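Local coordinates for SusD superfamily protein (PDB 3MYV) that probably binds polysaccharide at the outer membrane of Bacteroides vulgatus, as a SusD-family protein, at residues L23-M37 against T113-C127. Numbering follows the deposited sequence.
With EDO (1,2-ethanediol), chain I.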
loop_
_atom_site.group_PDB
_atom_site.type_symbol
_atom_site.label_atom_id
_atom_site.label_comp_id
_atom_site.label_asym_id
_atom_site.label_seq_id
_atom_site.Cartn_x
_atom_site.Cartn_y
_atom_site.Cartn_z
ATOM N N LEU A 23 -3.302 15.575 -8.691
ATOM C CA LEU A 23 -2.847 14.884 -7.478
ATOM C C LEU A 23 -2.465 13.433 -7.808
ATOM O O LEU A 23 -1.434 12.935 -7.354
ATOM C CB LEU A 23 -3.907 14.916 -6.385
ATOM C CG LEU A 23 -4.470 16.265 -5.913
ATOM C CD1 LEU A 23 -5.603 15.992 -4.900
ATOM C CD2 LEU A 23 -3.381 17.183 -5.323
ATOM N N TYR A 24 -3.271 12.768 -8.635
ATOM C CA TYR A 24 -2.947 11.389 -9.013
ATOM C C TYR A 24 -1.769 11.312 -9.980
ATOM O O TYR A 24 -0.946 10.393 -9.881
ATOM C CB TYR A 24 -4.145 10.692 -9.605
ATOM C CG TYR A 24 -5.290 10.514 -8.649
ATOM C CD1 TYR A 24 -6.243 11.510 -8.488
ATOM C CD2 TYR A 24 -5.430 9.338 -7.914
ATOM C CE1 TYR A 24 -7.342 11.328 -7.639
ATOM C CE2 TYR A 24 -6.492 9.145 -7.065
ATOM C CZ TYR A 24 -7.450 10.147 -6.916
ATOM O OH TYR A 24 -8.534 9.951 -6.107
ATOM N N ASP A 25 -1.664 12.271 -10.904
ATOM C CA ASP A 25 -0.449 12.374 -11.721
ATOM C C ASP A 25 0.804 12.395 -10.820
ATOM O O ASP A 25 1.760 11.691 -11.084
ATOM C CB ASP A 25 -0.451 13.609 -12.640
ATOM C CG ASP A 25 -1.490 13.532 -13.742
ATOM O OD1 ASP A 25 -1.988 12.429 -14.042
ATOM O OD2 ASP A 25 -1.825 14.594 -14.301
ATOM N N LEU A 26 0.791 13.213 -9.761
ATOM C CA LEU A 26 1.932 13.297 -8.866
ATOM C C LEU A 26 2.165 11.963 -8.149
ATOM O O LEU A 26 3.303 11.525 -7.916
ATOM C CB LEU A 26 1.718 14.421 -7.822
ATOM C CG LEU A 26 1.781 15.833 -8.382
ATOM C CD1 LEU A 26 1.152 16.906 -7.435
ATOM C CD2 LEU A 26 3.246 16.166 -8.734
HETATM N N MSE A 27 1.076 11.331 -7.763
HETATM C CA MSE A 27 1.135 10.098 -6.986
HETATM C C MSE A 27 1.707 8.932 -7.798
HETATM O O MSE A 27 2.344 8.003 -7.246
HETATM C CB MSE A 27 -0.285 9.764 -6.511
HETATM C CG MSE A 27 -0.354 8.718 -5.499
HETATM SE SE MSE A 27 -2.227 8.394 -4.823
HETATM C CE MSE A 27 -2.936 9.967 -5.157
ATOM N N SER A 28 1.524 8.999 -9.111
ATOM C CA SER A 28 1.996 7.929 -10.023
ATOM C C SER A 28 3.508 7.914 -10.258
ATOM O O SER A 28 4.028 7.018 -10.933
ATOM C CB SER A 28 1.306 8.086 -11.371
ATOM O OG SER A 28 1.886 9.171 -12.053
ATOM N N GLY A 29 4.224 8.908 -9.724
ATOM C CA GLY A 29 5.652 8.997 -9.929
ATOM C C GLY A 29 6.330 7.769 -9.334
ATOM O O GLY A 29 5.861 7.202 -8.344
ATOM N N SER A 30 7.432 7.366 -9.939
ATOM C CA SER A 30 8.162 6.170 -9.470
ATOM C C SER A 30 8.670 6.342 -8.037
ATOM O O SER A 30 8.832 5.363 -7.329
ATOM C CB SER A 30 9.332 5.854 -10.398
ATOM O OG SER A 30 10.233 6.950 -10.422
ATOM N N GLY A 31 8.845 7.590 -7.594
ATOM C CA GLY A 31 9.215 7.886 -6.221
ATOM C C GLY A 31 8.149 7.626 -5.163
ATOM O O GLY A 31 8.461 7.634 -3.949
ATOM N N TYR A 32 6.898 7.442 -5.595
ATOM C CA TYR A 32 5.789 7.139 -4.667
ATOM C C TYR A 32 5.031 5.877 -5.137
ATOM O O TYR A 32 5.572 4.784 -5.006
ATOM C CB TYR A 32 4.919 8.401 -4.463
ATOM C CG TYR A 32 3.855 8.347 -3.360
ATOM C CD1 TYR A 32 3.924 7.408 -2.319
ATOM C CD2 TYR A 32 2.806 9.275 -3.341
ATOM C CE1 TYR A 32 2.935 7.364 -1.302
ATOM C CE2 TYR A 32 1.828 9.251 -2.334
ATOM C CZ TYR A 32 1.893 8.286 -1.322
ATOM O OH TYR A 32 0.951 8.266 -0.325
ATOM N N TYR A 33 3.840 6.000 -5.723
ATOM C CA TYR A 33 3.070 4.811 -6.118
ATOM C C TYR A 33 3.397 4.232 -7.506
ATOM O O TYR A 33 2.809 3.235 -7.938
ATOM C CB TYR A 33 1.569 5.070 -5.930
ATOM C CG TYR A 33 1.098 4.776 -4.518
ATOM C CD1 TYR A 33 1.105 3.466 -4.029
ATOM C CD2 TYR A 33 0.686 5.791 -3.671
ATOM C CE1 TYR A 33 0.691 3.174 -2.757
ATOM C CE2 TYR A 33 0.275 5.500 -2.367
ATOM C CZ TYR A 33 0.283 4.181 -1.930
ATOM O OH TYR A 33 -0.106 3.867 -0.650
ATOM N N GLY A 34 4.344 4.839 -8.215
ATOM C CA GLY A 34 4.871 4.223 -9.426
ATOM C C GLY A 34 5.820 3.061 -9.173
ATOM O O GLY A 34 6.011 2.219 -10.064
ATOM N N ALA A 35 6.410 3.016 -7.979
ATOM C CA ALA A 35 7.371 1.967 -7.618
ATOM C C ALA A 35 7.772 1.962 -6.132
ATOM O O ALA A 35 7.711 0.920 -5.476
ATOM C CB ALA A 35 8.649 2.096 -8.488
ATOM N N ALA A 36 8.231 3.097 -5.613
ATOM C CA ALA A 36 8.904 3.110 -4.292
ATOM C C ALA A 36 8.084 2.516 -3.147
ATOM O O ALA A 36 8.643 1.835 -2.295
ATOM C CB ALA A 36 9.405 4.509 -3.909
HETATM N N MSE A 37 6.783 2.790 -3.111
HETATM C CA MSE A 37 5.931 2.302 -1.989
HETATM C C MSE A 37 5.950 0.760 -1.933
HETATM O O MSE A 37 5.963 0.163 -0.851
HETATM C CB MSE A 37 4.480 2.777 -2.132
HETATM C CG MSE A 37 3.982 3.869 -1.239
HETATM SE SE MSE A 37 4.563 4.028 0.579
HETATM C CE MSE A 37 4.844 2.245 1.155
ATOM N N THR A 113 -10.561 14.629 -2.637
ATOM C CA THR A 113 -9.358 15.354 -2.208
ATOM C C THR A 113 -8.981 15.012 -0.760
ATOM O O THR A 113 -7.814 14.802 -0.438
ATOM C CB THR A 113 -9.551 16.873 -2.363
ATOM O OG1 THR A 113 -9.875 17.178 -3.733
ATOM C CG2 THR A 113 -8.284 17.650 -1.921
HETATM N N MSE A 114 -9.972 14.928 0.117
HETATM C CA MSE A 114 -9.726 14.522 1.487
HETATM C C MSE A 114 -9.222 13.086 1.547
HETATM O O MSE A 114 -8.400 12.775 2.406
HETATM C CB MSE A 114 -10.976 14.702 2.356
HETATM C CG MSE A 114 -11.428 16.153 2.502
HETATM SE SE MSE A 114 -13.202 16.311 3.292
HETATM C CE MSE A 114 -12.785 15.742 5.055
ATOM N N ALA A 115 -9.730 12.204 0.683
ATOM C CA ALA A 115 -9.249 10.800 0.643
ATOM C C ALA A 115 -7.753 10.755 0.251
ATOM O O ALA A 115 -6.971 10.013 0.843
ATOM C CB ALA A 115 -10.113 9.969 -0.346
ATOM N N VAL A 116 -7.375 11.542 -0.756
ATOM C CA VAL A 116 -5.961 11.699 -1.151
ATOM C C VAL A 116 -5.092 12.166 0.031
ATOM O O VAL A 116 -4.049 11.579 0.334
ATOM C CB VAL A 116 -5.807 12.605 -2.399
ATOM C CG1 VAL A 116 -4.315 12.836 -2.717
ATOM C CG2 VAL A 116 -6.537 11.974 -3.642
ATOM N N ILE A 117 -5.567 13.166 0.758
ATOM C CA ILE A 117 -4.850 13.675 1.929
ATOM C C ILE A 117 -4.656 12.590 2.981
ATOM O O ILE A 117 -3.569 12.400 3.511
ATOM C CB ILE A 117 -5.601 14.911 2.516
ATOM C CG1 ILE A 117 -5.404 16.109 1.577
ATOM C CG2 ILE A 117 -5.170 15.192 3.978
ATOM C CD1 ILE A 117 -6.394 17.312 1.816
ATOM N N ALA A 118 -5.716 11.832 3.237
ATOM C CA ALA A 118 -5.657 10.752 4.198
ATOM C C ALA A 118 -4.648 9.667 3.767
ATOM O O ALA A 118 -3.868 9.218 4.567
ATOM C CB ALA A 118 -7.081 10.141 4.405
ATOM N N LEU A 119 -4.650 9.271 2.497
ATOM C CA LEU A 119 -3.689 8.278 2.020
ATOM C C LEU A 119 -2.230 8.744 2.165
ATOM O O LEU A 119 -1.379 8.015 2.708
ATOM C CB LEU A 119 -3.991 7.934 0.557
ATOM C CG LEU A 119 -3.091 6.893 -0.097
ATOM C CD1 LEU A 119 -3.058 5.615 0.755
ATOM C CD2 LEU A 119 -3.600 6.598 -1.512
ATOM N N CYS A 120 -1.963 9.977 1.737
ATOM C CA CYS A 120 -0.628 10.543 1.822
ATOM C C CYS A 120 -0.163 10.595 3.273
ATOM O O CYS A 120 0.945 10.153 3.614
ATOM C CB CYS A 120 -0.613 11.950 1.248
ATOM S SG CYS A 120 -0.745 11.979 -0.556
ATOM N N GLN A 121 -1.003 11.136 4.139
ATOM C CA GLN A 121 -0.594 11.235 5.549
ATOM C C GLN A 121 -0.406 9.862 6.172
ATOM O O GLN A 121 0.499 9.656 7.020
ATOM C CB GLN A 121 -1.568 12.094 6.340
ATOM C CG GLN A 121 -0.989 12.493 7.735
ATOM C CD GLN A 121 0.109 13.545 7.628
ATOM O OE1 GLN A 121 -0.125 14.634 7.084
ATOM N NE2 GLN A 121 1.292 13.258 8.222
ATOM N N PHE A 122 -1.247 8.902 5.780
ATOM C CA PHE A 122 -1.136 7.525 6.299
ATOM C C PHE A 122 0.198 6.898 5.918
ATOM O O PHE A 122 0.900 6.349 6.765
ATOM C CB PHE A 122 -2.318 6.664 5.820
ATOM C CG PHE A 122 -2.185 5.180 6.135
ATOM C CD1 PHE A 122 -2.174 4.728 7.449
ATOM C CD2 PHE A 122 -2.148 4.239 5.122
ATOM C CE1 PHE A 122 -2.075 3.360 7.732
ATOM C CE2 PHE A 122 -2.068 2.875 5.401
ATOM C CZ PHE A 122 -2.038 2.440 6.717
ATOM N N ASP A 123 0.565 7.025 4.646
ATOM C CA ASP A 123 1.840 6.513 4.172
ATOM C C ASP A 123 3.025 7.160 4.898
ATOM O O ASP A 123 3.915 6.455 5.402
ATOM C CB ASP A 123 1.929 6.665 2.658
ATOM C CG ASP A 123 1.050 5.641 1.919
ATOM O OD1 ASP A 123 0.723 4.593 2.529
ATOM O OD2 ASP A 123 0.679 5.895 0.746
ATOM N N LEU A 124 2.997 8.484 5.043
ATOM C CA LEU A 124 4.018 9.173 5.853
ATOM C C LEU A 124 4.095 8.647 7.277
ATOM O O LEU A 124 5.193 8.537 7.839
ATOM C CB LEU A 124 3.798 10.685 5.888
ATOM C CG LEU A 124 4.108 11.418 4.576
ATOM C CD1 LEU A 124 3.444 12.827 4.542
ATOM C CD2 LEU A 124 5.621 11.500 4.316
ATOM N N THR A 125 2.946 8.331 7.847
ATOM C CA THR A 125 2.878 7.854 9.215
ATOM C C THR A 125 3.475 6.457 9.323
ATOM O O THR A 125 4.264 6.175 10.242
ATOM C CB THR A 125 1.448 7.890 9.743
ATOM O OG1 THR A 125 0.900 9.220 9.580
ATOM C CG2 THR A 125 1.403 7.460 11.200
ATOM N N ARG A 126 3.114 5.560 8.408
ATOM C CA ARG A 126 3.695 4.210 8.505
ATOM C C ARG A 126 5.161 4.095 8.049
ATOM O O ARG A 126 5.830 3.118 8.396
ATOM C CB ARG A 126 2.818 3.154 7.855
ATOM C CG ARG A 126 2.579 3.336 6.381
ATOM C CD ARG A 126 1.633 2.232 5.937
ATOM N NE ARG A 126 1.201 2.476 4.576
ATOM C CZ ARG A 126 0.650 1.583 3.753
ATOM N NH1 ARG A 126 0.514 0.325 4.098
ATOM N NH2 ARG A 126 0.275 1.960 2.537
ATOM N N CYS A 127 5.638 5.054 7.252
ATOM C CA CYS A 127 7.031 5.095 6.860
ATOM C C CYS A 127 7.943 5.818 7.875
ATOM O O CYS A 127 9.103 5.428 8.028
ATOM C CB CYS A 127 7.175 5.730 5.492
ATOM S SG CYS A 127 6.488 4.757 4.174
HETATM C C1 EDO I . 0.358 -0.194 -1.012
HETATM O O1 EDO I . 0.735 -0.978 0.113
HETATM C C2 EDO I . -1.114 0.218 -0.916
HETATM O O2 EDO I . -1.300 1.414 -0.085
#
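Tyr32 and Tyr33 bring their phenol ends together on the carboxylate of Asp123. One face of the Tyr32 ring is covered by Tyr33, whose CD2 lies over its centre, and at the edge sits the sulfur of Cys120. The Tyr33 ring has Met37 CG over one face, toward the rim, and the ethanediol at its edge. Phe122, tilted, lays CE2 3.3 Å above the Arg126 guanidinium centre, leaving the edge to Asp123, the ethanediol and the Tyr33 hydroxyl.

Both tyrosines donate to one oxygen: Tyr32 OH reaches Asp123 OD2 at 2.6 Å on its anti lone pair, with ring and carboxylate planes 88° apart, whereas Tyr33 OH approaches OD2, also at 2.6 Å, from the syn side, slightly out of plane. Arg126 grips the other oxygen side-on, NH2 to Asp123 OD1 at 2.7 Å and NE at 3.0 Å, both in the guanidinium plane. Aspartate suits this buried place because four donors share its two oxygens; an alanine here would probably leave both tyrosine hydroxyls without their acceptor and the Arg126 charge without its mate. Ethanediol O2, probably from the crystallisation liquor, bridges Tyr33 OH and Arg126 NH2.

Toward Leu23 the contact turns apolar. Val116's two methyls serve three neighbours: CG1 meets Leu23 CD1 and Met27 CE, each at 4.0 Å, while CG2 touches Tyr24, whose hydroxyl bonds to Glu112. The flexible selenomethionine Met27, CG anti to the backbone N (chi1 -168°), puts SE 4.0 Å from Leu119 CD2; bending about CG-SE brings CE to Val116.

Residues 23-27 of helix 13-27 run 23° from parallel to 113-127 of helix 103-128, and the turns after Met27 carry the tyrosines down the second helix. Helix 77-94 packs on Val116 through Ile82, and strand 248-252 covers Met27 and Leu119 with Phe250.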